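Local coordinates for Glyco_hydro_cc domain-containing protein (Trichoderma gamsii, PDB 6UBD), which probably binds beta-1,3-glucan oligosaccharides, as a member of subgroup VII of glycoside hydrolase family 128, at residues His54-Ala59 and Tyr242-Gly247; Ser72-Gly77 and Asn128-Pro133; Ala184-Tyr189 and Asp229-Asn234. All coordinates share one frame; numbering follows the deposited sequence.

All three contacts belong to one (beta/alpha)8 barrel. Along the chain, contact 1 spans the longest interval, and contacts 2 and 3 fall in succession between its two segments. Contact 1 joins the loop after strand 52-54 to the end of strand 237-243 and the turn that follows, where this fold usually places its carbohydrate site. Contact 2, centred about 17 Å from contact 1, sets the loop leaving strand 69-73 against helix 120-136; contacts 1 and 2 touch, Thr57 O lying 3.1 Å from Met73 N. Contact 3 pairs outer helices 179-193 and 217-233, its centre about 21 Å from that of contact 1 and 26 Å from that of contact 2. Contacts 2 and 3 thus pack outer helices on opposite sides of the chain's centre.

Contact 1 of 3, residues His54-Ala59 and Tyr242-Gly247; sequences HDWTPA and YTDGLG
An indole rim turned onto a hydroxyl, with no hydrogen bond to hold it, is what distinguishes the meeting of Trp56 and Thr243. Atoms CZ2 and CH2 of Trp56 both lie 3.5 Å from Thr243 OG1, which sits at the ring edge, in its plane. The hydroxyl reaches this place because OG1 is anti to the backbone N (chi1 -173°), and there it also accepts from Gly245 N at 3.1 Å, nearly straight at 169°, closing an ST turn. Beside it, Asp244 OD1 stands 4.0 Å from Trp56 CH2, near the ring plane, while OD2 bonds Thr41 OG1. The indole is fixed from other sides: its NE1 bonds Glu201, and His54 CE1 lies 3.6 Å above one face, with Trp56 N donating to His54 ND1 at 3.2 Å. A valine in place of Thr243 would probably leave Gly245 N without its acceptor and the turn freer to shift beside the indole. With oxygens facing the C-H rim, the contact is probably modestly electrostatic as well as van der Waals; it joins the loop after strand 52-54 to the end of strand 237-243 and the turn that follows, and the firm polar bonds that set its geometry lie within each segment or beyond both.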
ATOM      1  N   HIS A  54      -2.395   5.356   4.585  1.00  7.27           N
ATOM      2  CA  HIS A  54      -1.005   5.797   4.413  1.00  7.14           C
ATOM      3  C   HIS A  54      -0.928   6.917   3.386  1.00  6.79           C
ATOM      4  O   HIS A  54      -1.920   7.098   2.642  1.00  7.68           O
ATOM      5  CB  HIS A  54      -0.033   4.633   4.135  1.00  7.52           C
ATOM      6  CG  HIS A  54      -0.012   4.219   2.689  1.00  7.74           C
ATOM      7  ND1 HIS A  54       0.859   4.773   1.801  1.00  8.28           N
ATOM      8  CD2 HIS A  54      -0.682   3.227   2.031  1.00  8.57           C
ATOM      9  CE1 HIS A  54       0.732   4.157   0.637  1.00  7.12           C
ATOM     10  NE2 HIS A  54      -0.213   3.210   0.742  1.00  9.06           N
ATOM     11  N   ASP A  55       0.173   7.651   3.309  1.00  7.66           N
ATOM     12  CA  ASP A  55       0.365   8.713   2.301  1.00  7.86           C
ATOM     13  C   ASP A  55       1.807   8.711   1.799  1.00  8.70           C
ATOM     14  O   ASP A  55       2.246   9.756   1.346  1.00  8.98           O
ATOM     15  CB  ASP A  55      -0.091  10.067   2.832  1.00  7.78           C
ATOM     16  CG  ASP A  55       0.793  10.592   3.968  1.00  7.85           C
ATOM     17  OD1 ASP A  55       1.754   9.909   4.375  1.00  8.55           O
ATOM     18  OD2 ASP A  55       0.526  11.755   4.410  1.00  9.97           O
ATOM     19  N   TRP A  56       2.432   7.536   1.783  1.00  7.69           N
ATOM     20  CA  TRP A  56       3.835   7.372   1.315  1.00  7.90           C
ATOM     21  C   TRP A  56       4.886   8.107   2.196  1.00  8.91           C
ATOM     22  O   TRP A  56       6.072   8.069   1.839  1.00  7.96           O
ATOM     23  CB  TRP A  56       3.991   7.745  -0.168  1.00  8.47           C
ATOM     24  CG  TRP A  56       3.147   6.887  -1.085  1.00  9.06           C
ATOM     25  CD1 TRP A  56       3.441   5.656  -1.615  1.00  9.38           C
ATOM     26  CD2 TRP A  56       1.838   7.225  -1.605  1.00  9.01           C
ATOM     27  NE1 TRP A  56       2.414   5.193  -2.395  1.00  8.27           N
ATOM     28  CE2 TRP A  56       1.425   6.116  -2.371  1.00  8.10           C
ATOM     29  CE3 TRP A  56       0.972   8.336  -1.459  1.00  8.36           C
ATOM     30  CZ2 TRP A  56       0.163   6.096  -2.995  1.00  8.33           C
ATOM     31  CZ3 TRP A  56      -0.278   8.283  -2.080  1.00  8.44           C
ATOM     32  CH2 TRP A  56      -0.675   7.191  -2.859  1.00  8.57           C
ATOM     33  N   THR A  57       4.474   8.789   3.271  1.00  9.04           N
ATOM     34  CA  THR A  57       5.401   9.547   4.148  1.00  9.34           C
ATOM     35  C   THR A  57       5.641   8.834   5.480  1.00  7.40           C
ATOM     36  O   THR A  57       4.967   7.873   5.844  1.00  7.89           O
ATOM     37  CB  THR A  57       4.896  10.973   4.436  1.00  9.11           C
ATOM     38  OG1 THR A  57       3.932  11.009   5.522  1.00  7.90           O
ATOM     39  CG2 THR A  57       4.394  11.703   3.193  1.00  9.82           C
ATOM     40  N   PRO A  58       6.676   9.244   6.265  1.00  7.37           N
ATOM     41  CA  PRO A  58       6.924   8.670   7.590  1.00  8.79           C
ATOM     42  C   PRO A  58       5.831   8.885   8.637  1.00  7.97           C
ATOM     43  O   PRO A  58       5.828   8.163   9.624  1.00  8.63           O
ATOM     44  CB  PRO A  58       8.237   9.362   8.008  1.00 10.17           C
ATOM     45  CG  PRO A  58       8.937   9.685   6.697  1.00 10.00           C
ATOM     46  CD  PRO A  58       7.776  10.107   5.829  1.00  8.55           C
ATOM     47  N   ALA A  59       4.965   9.890   8.407  1.00  8.39           N
ATOM     48  CA  ALA A  59       3.987  10.332   9.426  1.00  8.02           C
ATOM     49  C   ALA A  59       2.732  10.870   8.732  1.00  7.45           C
ATOM     50  O   ALA A  59       2.555  12.085   8.603  1.00  9.06           O
ATOM     51  CB  ALA A  59       4.581  11.343  10.359  1.00 10.60           C
ATOM     52  N   TYR A 242      -7.184   1.702  -1.696  1.00  7.95           N
ATOM     53  CA  TYR A 242      -7.427   2.382  -3.006  1.00  7.56           C
ATOM     54  C   TYR A 242      -6.426   3.551  -3.164  1.00  7.57           C
ATOM     55  O   TYR A 242      -6.427   4.382  -2.263  1.00  8.45           O
ATOM     56  CB  TYR A 242      -8.898   2.862  -2.995  1.00  8.43           C
ATOM     57  CG  TYR A 242      -9.480   3.438  -4.272  1.00  8.69           C
ATOM     58  CD1 TYR A 242      -8.912   4.541  -4.888  1.00  9.10           C
ATOM     59  CD2 TYR A 242     -10.625   2.880  -4.845  1.00  8.17           C
ATOM     60  CE1 TYR A 242      -9.459   5.070  -6.054  1.00  9.01           C
ATOM     61  CE2 TYR A 242     -11.218   3.425  -5.972  1.00 10.60           C
ATOM     62  CZ  TYR A 242     -10.655   4.531  -6.571  1.00 11.09           C
ATOM     63  OH  TYR A 242     -11.272   5.010  -7.735  1.00 12.33           O
ATOM     64  N   THR A 243      -5.662   3.600  -4.255  1.00  7.34           N
ATOM     65  CA  THR A 243      -4.678   4.682  -4.475  1.00  6.80           C
ATOM     66  C   THR A 243      -5.279   5.867  -5.231  1.00  7.51           C
ATOM     67  O   THR A 243      -6.045   5.676  -6.210  1.00  8.91           O
ATOM     68  CB  THR A 243      -3.423   4.128  -5.147  1.00  7.96           C
ATOM     69  OG1 THR A 243      -2.495   5.243  -5.149  1.00  9.66           O
ATOM     70  CG2 THR A 243      -3.591   3.603  -6.548  1.00  8.23           C
ATOM     71  N   ASP A 244      -4.853   7.066  -4.916  1.00  8.16           N
ATOM     72  CA  ASP A 244      -5.154   8.280  -5.678  1.00  8.69           C
ATOM     73  C   ASP A 244      -3.894   8.830  -6.376  1.00  8.83           C
ATOM     74  O   ASP A 244      -3.876  10.006  -6.775  1.00  8.89           O
ATOM     75  CB  ASP A 244      -5.834   9.312  -4.813  1.00  8.78           C
ATOM     76  CG  ASP A 244      -4.996   9.891  -3.686  1.00  9.84           C
ATOM     77  OD1 ASP A 244      -3.793   9.620  -3.612  1.00 11.61           O
ATOM     78  OD2 ASP A 244      -5.593  10.615  -2.874  1.00 14.08           O
ATOM     79  N   GLY A 245      -2.801   8.045  -6.472  1.00  8.69           N
ATOM     80  CA  GLY A 245      -1.578   8.523  -7.125  1.00  9.25           C
ATOM     81  C   GLY A 245      -1.798   8.920  -8.574  1.00 11.98           C
ATOM     82  O   GLY A 245      -2.741   8.496  -9.256  1.00 10.92           O
ATOM     83  N   LEU A 246      -0.908   9.744  -9.099  1.00 14.77           N
ATOM     84  CA  LEU A 246      -1.040  10.257 -10.461  1.00 17.01           C
ATOM     85  C   LEU A 246      -0.552   9.193 -11.447  1.00 12.60           C
ATOM     86  O   LEU A 246      -0.021   8.107 -11.080  1.00 15.06           O
ATOM     87  CB  LEU A 246      -0.293  11.587 -10.578  1.00 19.46           C
ATOM     88  CG  LEU A 246      -0.804  12.729  -9.701  1.00 23.80           C
ATOM     89  CD1 LEU A 246      -0.067  14.026 -10.028  1.00 25.98           C
ATOM     90  CD2 LEU A 246      -2.315  12.927  -9.840  1.00 30.71           C
ATOM     91  N   GLY A 247      -0.844   9.427 -12.713  1.00 13.01           N
ATOM     92  CA  GLY A 247      -0.504   8.485 -13.775  1.00 13.81           C
ATOM     93  C   GLY A 247      -1.545   7.418 -13.995  1.00 11.98           C
ATOM     94  O   GLY A 247      -1.236   6.430 -14.685  1.00 15.74           O
TER

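Contact 2 of 3, residues Ser72-Gly77 and Asn128-Pro133; sequences SMLWGG and NSLIAP
Approaching Leu74, the residue of 72-77 that meets Leu130 and Ile131, the chain runs through the end of strand 69-73. Ser72 faces elsewhere, its OG hydrogen-bonded to Pro58 O, while its backbone pairs with Tyr100 and Met102 of strand 100-102. At Met73 the side chain leaves on the side away from helix 120-136 and packs on Trp56 and Met102. Leu74 then points at the helix: with CG anti to the backbone N (chi1 174°) its branch extends outward, and a single methyl, CD2, does the touching. That CD2 lies 4.0 Å from Leu130 CD1, the two side chains crossing at about a right angle, and 4.2 Å from Ile131 CD1, with Ile131 CG1 equally near. Both helix residues point toward Leu74; the wider pi-type turn at 128-131 probably helps bring them round together. Trp75 swings off to a cation-pi contact with Arg87. Helix 82-92 closes in alongside, Phe91 reaching Leu74 and Leu88 reaching Leu130. The contact thus joins the loop leaving strand 69-73 to helix 120-136 by aliphatic groups alone; with no hydrogen bond between the segments, its cohesion rests on burying hydrocarbon and on dispersion, which fixes no bond direction.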
ATOM      1  N   SER A  72       3.014   4.242   8.808  1.00  7.34           N
ATOM      2  CA  SER A  72       4.254   4.918   8.378  1.00  7.64           C
ATOM      3  C   SER A  72       4.879   4.205   7.170  1.00  7.79           C
ATOM      4  O   SER A  72       4.690   2.988   7.016  1.00  7.77           O
ATOM      5  CB  SER A  72       5.200   4.913   9.577  1.00  8.92           C
ATOM      6  OG  SER A  72       6.501   5.483   9.324  1.00  9.42           O
ATOM      7  N   MET A  73       5.651   4.943   6.402  1.00  7.60           N
ATOM      8  CA  MET A  73       6.463   4.356   5.299  1.00  8.00           C
ATOM      9  C   MET A  73       7.866   4.974   5.322  1.00  8.96           C
ATOM     10  O   MET A  73       7.976   6.178   5.529  1.00  9.26           O
ATOM     11  CB  MET A  73       5.815   4.610   3.922  1.00  9.13           C
ATOM     12  CG  MET A  73       6.596   4.074   2.763  1.00  8.68           C
ATOM     13  SD  MET A  73       5.857   4.255   1.117  1.00  9.10           S
ATOM     14  CE  MET A  73       4.372   3.247   1.190  1.00 17.62           C
ATOM     15  N   LEU A  74       8.885   4.166   5.021  1.00  7.15           N
ATOM     16  CA  LEU A  74      10.174   4.700   4.489  1.00  8.75           C
ATOM     17  C   LEU A  74      10.195   4.455   2.960  1.00  7.98           C
ATOM     18  O   LEU A  74      10.352   3.338   2.526  1.00  8.33           O
ATOM     19  CB  LEU A  74      11.394   4.072   5.172  1.00  9.37           C
ATOM     20  CG  LEU A  74      12.742   4.480   4.576  1.00 10.82           C
ATOM     21  CD1 LEU A  74      12.941   5.997   4.645  1.00 11.01           C
ATOM     22  CD2 LEU A  74      13.894   3.842   5.328  1.00 10.68           C
ATOM     23  N   TRP A  75       9.968   5.512   2.182  1.00  7.33           N
ATOM     24  CA  TRP A  75       9.710   5.373   0.752  1.00  7.93           C
ATOM     25  C   TRP A  75      10.943   4.833  -0.005  1.00  7.37           C
ATOM     26  O   TRP A  75      10.789   3.970  -0.924  1.00  7.49           O
ATOM     27  CB  TRP A  75       9.222   6.734   0.208  1.00  7.44           C
ATOM     28  CG  TRP A  75       8.790   6.773  -1.236  1.00  7.95           C
ATOM     29  CD1 TRP A  75       7.494   6.626  -1.711  1.00  7.42           C
ATOM     30  CD2 TRP A  75       9.579   7.067  -2.416  1.00  7.48           C
ATOM     31  NE1 TRP A  75       7.437   6.741  -3.075  1.00  7.58           N
ATOM     32  CE2 TRP A  75       8.708   7.021  -3.528  1.00  8.52           C
ATOM     33  CE3 TRP A  75      10.959   7.303  -2.650  1.00  7.67           C
ATOM     34  CZ2 TRP A  75       9.149   7.274  -4.837  1.00  8.31           C
ATOM     35  CZ3 TRP A  75      11.389   7.542  -3.937  1.00  7.75           C
ATOM     36  CH2 TRP A  75      10.492   7.520  -5.021  1.00  7.89           C
ATOM     37  N   GLY A  76      12.131   5.385   0.277  1.00  7.65           N
ATOM     38  CA  GLY A  76      13.327   5.014  -0.465  1.00  7.35           C
ATOM     39  C   GLY A  76      14.591   5.329   0.292  1.00  7.10           C
ATOM     40  O   GLY A  76      14.600   5.430   1.527  1.00  8.21           O
ATOM     41  N   GLY A  77      15.694   5.502  -0.489  1.00  8.00           N
ATOM     42  CA  GLY A  77      17.033   5.771   0.056  1.00  9.31           C
ATOM     43  C   GLY A  77      17.501   7.210  -0.021  1.00  9.06           C
ATOM     44  O   GLY A  77      18.658   7.435   0.360  1.00 10.92           O
ATOM     45  N   ASN A 128      18.082  -2.641   7.661  1.00  9.30           N
ATOM     46  CA  ASN A 128      18.703  -2.994   8.944  1.00  9.07           C
ATOM     47  C   ASN A 128      18.975  -1.726   9.757  1.00  9.84           C
ATOM     48  O   ASN A 128      18.926  -1.777  11.026  1.00  8.82           O
ATOM     49  CB  ASN A 128      20.006  -3.799   8.721  1.00  8.87           C
ATOM     50  CG  ASN A 128      19.754  -5.229   8.284  1.00  9.20           C
ATOM     51  OD1 ASN A 128      18.626  -5.736   8.461  1.00  9.30           O
ATOM     52  ND2 ASN A 128      20.791  -5.830   7.674  1.00  9.86           N
ATOM     53  N   SER A 129      19.323  -0.594   9.149  1.00  9.36           N
ATOM     54  CA  SER A 129      19.715   0.619   9.939  1.00  9.17           C
ATOM     55  C   SER A 129      18.482   1.325  10.516  1.00  8.30           C
ATOM     56  O   SER A 129      18.548   1.874  11.625  1.00  9.86           O
ATOM     57  CB  SER A 129      20.429   1.580   8.994  0.55 10.39           C
ATOM     58  OG  SER A 129      20.741   2.830   9.588  0.55 14.25           O
ATOM     59  N   LEU A 130      17.369   1.416   9.726  1.00  8.17           N
ATOM     60  CA  LEU A 130      16.192   2.272  10.045  1.00  8.02           C
ATOM     61  C   LEU A 130      14.878   1.511  10.309  1.00  8.65           C
ATOM     62  O   LEU A 130      14.103   2.004  11.161  1.00  9.05           O
ATOM     63  CB  LEU A 130      16.021   3.313   8.950  1.00  8.16           C
ATOM     64  CG  LEU A 130      17.144   4.312   8.747  1.00  9.46           C
ATOM     65  CD1 LEU A 130      16.962   5.183   7.536  1.00 12.10           C
ATOM     66  CD2 LEU A 130      17.297   5.190   9.965  1.00 12.40           C
ATOM     67  N   ILE A 131      14.628   0.398   9.622  1.00  9.23           N
ATOM     68  CA  ILE A 131      13.290  -0.249   9.758  1.00  8.91           C
ATOM     69  C   ILE A 131      13.317  -1.346  10.813  1.00  8.61           C
ATOM     70  O   ILE A 131      12.478  -1.321  11.741  1.00  9.35           O
ATOM     71  CB  ILE A 131      12.825  -0.785   8.377  1.00  9.69           C
ATOM     72  CG1 ILE A 131      12.714   0.379   7.377  1.00  9.87           C
ATOM     73  CG2 ILE A 131      11.510  -1.582   8.555  1.00 10.35           C
ATOM     74  CD1 ILE A 131      12.332   0.018   5.983  1.00 11.48           C
ATOM     75  N   ALA A 132      14.324  -2.238  10.796  1.00  8.15           N
ATOM     76  CA  ALA A 132      14.367  -3.313  11.806  1.00  8.84           C
ATOM     77  C   ALA A 132      14.378  -2.790  13.255  1.00  8.33           C
ATOM     78  O   ALA A 132      13.668  -3.381  14.064  1.00  9.37           O
ATOM     79  CB  ALA A 132      15.492  -4.276  11.552  1.00  9.36           C
ATOM     80  N   PRO A 133      15.074  -1.683  13.581  1.00  8.92           N
ATOM     81  CA  PRO A 133      15.017  -1.244  14.973  1.00  9.32           C
ATOM     82  C   PRO A 133      13.623  -0.799  15.424  1.00  9.01           C
ATOM     83  O   PRO A 133      13.273  -0.889  16.605  1.00 10.45           O
ATOM     84  CB  PRO A 133      15.985  -0.045  14.970  1.00 11.31           C
ATOM     85  CG  PRO A 133      16.959  -0.411  13.878  1.00 12.71           C
ATOM     86  CD  PRO A 133      16.113  -0.977  12.772  1.00 10.99           C
TER

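Contact 3 of 3, residues Ala184-Tyr189 and Asp229-Asn234; sequences ADIDYY and DLFEAN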
ATOM      1  N   ALA A 184      -4.010 -13.939  -9.265  1.00  9.40           N
ATOM      2  CA  ALA A 184      -2.668 -14.471  -9.576  1.00  8.94           C
ATOM      3  C   ALA A 184      -1.612 -13.734  -8.735  1.00  9.82           C
ATOM      4  O   ALA A 184      -0.585 -14.334  -8.264  1.00  9.65           O
ATOM      5  CB  ALA A 184      -2.376 -14.307 -11.037  1.00  9.50           C
ATOM      6  N   ASP A 185      -1.784 -12.446  -8.476  1.00  9.70           N
ATOM      7  CA  ASP A 185      -0.872 -11.699  -7.585  1.00  8.48           C
ATOM      8  C   ASP A 185      -0.994 -12.235  -6.165  1.00  8.07           C
ATOM      9  O   ASP A 185       0.067 -12.475  -5.478  1.00  9.04           O
ATOM     10  CB  ASP A 185      -1.199 -10.206  -7.573  1.00  9.34           C
ATOM     11  CG  ASP A 185      -0.674  -9.379  -8.748  1.00  9.24           C
ATOM     12  OD1 ASP A 185       0.162  -9.897  -9.556  1.00  8.90           O
ATOM     13  OD2 ASP A 185      -1.073  -8.141  -8.841  1.00  8.56           O
ATOM     14  N   ILE A 186      -2.207 -12.398  -5.659  1.00  8.13           N
ATOM     15  CA  ILE A 186      -2.380 -12.925  -4.274  1.00  8.65           C
ATOM     16  C   ILE A 186      -1.707 -14.301  -4.143  1.00  8.73           C
ATOM     17  O   ILE A 186      -0.970 -14.560  -3.149  1.00  9.22           O
ATOM     18  CB  ILE A 186      -3.885 -12.993  -3.942  1.00  9.03           C
ATOM     19  CG1 ILE A 186      -4.485 -11.585  -3.751  1.00  9.34           C
ATOM     20  CG2 ILE A 186      -4.156 -13.835  -2.714  1.00  8.61           C
ATOM     21  CD1 ILE A 186      -5.990 -11.534  -3.746  1.00  9.12           C
ATOM     22  N   ASP A 187      -1.984 -15.191  -5.059  1.00  8.50           N
ATOM     23  CA  ASP A 187      -1.452 -16.569  -4.974  1.00  8.59           C
ATOM     24  C   ASP A 187       0.078 -16.580  -5.029  1.00  7.83           C
ATOM     25  O   ASP A 187       0.731 -17.318  -4.245  1.00  8.71           O
ATOM     26  CB  ASP A 187      -2.045 -17.477  -6.048  1.00  8.84           C
ATOM     27  CG  ASP A 187      -3.527 -17.762  -5.970  1.00 11.66           C
ATOM     28  OD1 ASP A 187      -4.072 -17.670  -4.909  1.00 14.22           O
ATOM     29  OD2 ASP A 187      -4.130 -18.170  -7.015  1.00 20.56           O
ATOM     30  N   TYR A 188       0.658 -15.779  -5.922  1.00  8.40           N
ATOM     31  CA  TYR A 188       2.128 -15.702  -6.005  1.00  8.49           C
ATOM     32  C   TYR A 188       2.726 -15.278  -4.650  1.00  7.88           C
ATOM     33  O   TYR A 188       3.674 -15.926  -4.154  1.00  8.19           O
ATOM     34  CB  TYR A 188       2.597 -14.739  -7.100  1.00  8.82           C
ATOM     35  CG  TYR A 188       4.097 -14.586  -7.130  1.00  8.35           C
ATOM     36  CD1 TYR A 188       4.950 -15.553  -7.681  1.00  8.16           C
ATOM     37  CD2 TYR A 188       4.708 -13.521  -6.457  1.00  8.01           C
ATOM     38  CE1 TYR A 188       6.323 -15.451  -7.594  1.00  8.22           C
ATOM     39  CE2 TYR A 188       6.087 -13.451  -6.352  1.00  8.57           C
ATOM     40  CZ  TYR A 188       6.903 -14.375  -6.990  1.00  8.11           C
ATOM     41  OH  TYR A 188       8.269 -14.344  -6.850  1.00  9.01           O
ATOM     42  N   TYR A 189       2.197 -14.212  -4.034  1.00  8.39           N
ATOM     43  CA  TYR A 189       2.832 -13.653  -2.834  1.00  8.12           C
ATOM     44  C   TYR A 189       2.520 -14.525  -1.612  1.00  8.26           C
ATOM     45  O   TYR A 189       3.427 -14.649  -0.743  1.00  7.73           O
ATOM     46  CB  TYR A 189       2.509 -12.162  -2.642  1.00  8.36           C
ATOM     47  CG  TYR A 189       3.324 -11.237  -3.515  1.00  8.60           C
ATOM     48  CD1 TYR A 189       4.640 -10.950  -3.168  1.00  8.87           C
ATOM     49  CD2 TYR A 189       2.808 -10.725  -4.717  1.00  8.66           C
ATOM     50  CE1 TYR A 189       5.408 -10.128  -3.981  1.00  9.09           C
ATOM     51  CE2 TYR A 189       3.563  -9.928  -5.551  1.00  8.39           C
ATOM     52  CZ  TYR A 189       4.889  -9.627  -5.165  1.00  8.35           C
ATOM     53  OH  TYR A 189       5.654  -8.773  -5.916  1.00  8.86           O
ATOM     54  N   ASP A 229     -15.056  -7.393  -2.711  1.00  9.99           N
ATOM     55  CA  ASP A 229     -15.633  -8.669  -2.252  1.00 10.54           C
ATOM     56  C   ASP A 229     -14.530  -9.743  -2.167  1.00  8.20           C
ATOM     57  O   ASP A 229     -14.555 -10.576  -1.244  1.00  9.52           O
ATOM     58  CB  ASP A 229     -16.787  -9.107  -3.175  1.00 11.65           C
ATOM     59  CG  ASP A 229     -18.074  -8.298  -3.080  1.00 11.68           C
ATOM     60  OD1 ASP A 229     -18.248  -7.606  -2.033  1.00 11.79           O
ATOM     61  OD2 ASP A 229     -18.923  -8.394  -4.051  1.00 13.58           O
ATOM     62  N   LEU A 230     -13.704  -9.809  -3.197  1.00  7.58           N
ATOM     63  CA  LEU A 230     -12.624 -10.841  -3.252  1.00  9.01           C
ATOM     64  C   LEU A 230     -11.679 -10.658  -2.042  1.00  8.19           C
ATOM     65  O   LEU A 230     -11.390 -11.644  -1.339  1.00  8.25           O
ATOM     66  CB  LEU A 230     -11.889 -10.751  -4.584  1.00  8.70           C
ATOM     67  CG  LEU A 230     -10.815 -11.837  -4.923  1.00  8.56           C
ATOM     68  CD1 LEU A 230     -10.543 -11.779  -6.437  1.00  8.88           C
ATOM     69  CD2 LEU A 230      -9.520 -11.691  -4.187  1.00  9.87           C
ATOM     70  N   PHE A 231     -11.242  -9.422  -1.822  1.00  9.05           N
ATOM     71  CA  PHE A 231     -10.300  -9.156  -0.681  1.00  9.04           C
ATOM     72  C   PHE A 231     -10.973  -9.524   0.646  1.00  8.46           C
ATOM     73  O   PHE A 231     -10.321 -10.121   1.517  1.00  8.27           O
ATOM     74  CB  PHE A 231      -9.901  -7.667  -0.662  1.00  9.49           C
ATOM     75  CG  PHE A 231      -8.990  -7.194  -1.782  1.00  8.55           C
ATOM     76  CD1 PHE A 231      -8.130  -8.031  -2.479  1.00  8.74           C
ATOM     77  CD2 PHE A 231      -8.966  -5.845  -2.127  1.00  8.52           C
ATOM     78  CE1 PHE A 231      -7.287  -7.542  -3.476  1.00 11.89           C
ATOM     79  CE2 PHE A 231      -8.087  -5.351  -3.093  1.00  9.17           C
ATOM     80  CZ  PHE A 231      -7.203  -6.215  -3.730  1.00 11.47           C
ATOM     81  N   GLU A 232     -12.233  -9.106   0.888  1.00 10.02           N
ATOM     82  CA  GLU A 232     -12.909  -9.373   2.199  1.00 10.52           C
ATOM     83  C   GLU A 232     -13.036 -10.895   2.455  1.00  9.34           C
ATOM     84  O   GLU A 232     -12.835 -11.345   3.597  1.00  9.18           O
ATOM     85  CB  GLU A 232     -14.234  -8.608   2.313  1.00 10.57           C
ATOM     86  CG  GLU A 232     -14.071  -7.095   2.440  1.00 10.15           C
ATOM     87  CD  GLU A 232     -13.575  -6.625   3.806  1.00  8.25           C
ATOM     88  OE1 GLU A 232     -13.504  -7.455   4.773  1.00  9.49           O
ATOM     89  OE2 GLU A 232     -13.224  -5.374   3.885  1.00  8.58           O
ATOM     90  N   ALA A 233     -13.287 -11.691   1.413  1.00 10.20           N
ATOM     91  CA  ALA A 233     -13.440 -13.150   1.553  1.00 10.57           C
ATOM     92  C   ALA A 233     -12.076 -13.872   1.652  1.00  9.78           C
ATOM     93  O   ALA A 233     -12.088 -14.969   2.177  1.00 11.46           O
ATOM     94  CB  ALA A 233     -14.278 -13.648   0.402  1.00 10.47           C
ATOM     95  N   ASN A 234     -10.994 -13.280   1.166  1.00  8.37           N
ATOM     96  CA  ASN A 234      -9.716 -14.012   1.076  1.00  9.44           C
ATOM     97  C   ASN A 234      -9.024 -14.030   2.472  1.00  8.34           C
ATOM     98  O   ASN A 234      -8.714 -12.941   3.051  1.00  8.85           O
ATOM     99  CB  ASN A 234      -8.791 -13.393   0.026  1.00  8.66           C
ATOM    100  CG  ASN A 234      -7.535 -14.222  -0.149  1.00  9.12           C
ATOM    101  OD1 ASN A 234      -6.610 -14.160   0.655  1.00 11.71           O
ATOM    102  ND2 ASN A 234      -7.499 -14.983  -1.231  1.00  9.39           N
TER
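Asn234 OD1, on the residue whose amide meets Ile186, is gripped by two backbone donors beyond the helix end, His236 N and, weakly, Val237 N. These bonds help hold the amide as helix 217-233 gives way to loop; Asn234 N still donates to Phe231 O at 3.2 Å and, weakly, to Leu230 O. Carried forward by a CG anti to the backbone N (chi1 -175°), the amide lies alongside Ile186, with ND2 3.8 Å from Ile186 CG2 in a van der Waals contact. The other branch of Ile186 points to the hydrocarbon side: its CG1 is anti to the carbonyl carbon (chi1 -71°) and the chain runs out extended, bringing CD1 to 3.6 Å from Leu230 CD2. Ile186 and Leu230 lie antiparallel, each running past the other, and the same holds for Ile186 and Asn234. That same CD1 comes to the edge of the Phe231 ring, near its plane, 4.2 Å from CE1. One isoleucine therefore fits between a leucine, a ring edge and an amide, without any hydrogen bond across the segments. Leu230 and Asn234 extend the interface to Gln183, and Phe231 to Val182, so helices 179-193 and 217-233 pack as neighbours on the outside of the barrel, over strand 197-206, where Leu197 touches Ile186 and Val199 touches Phe231.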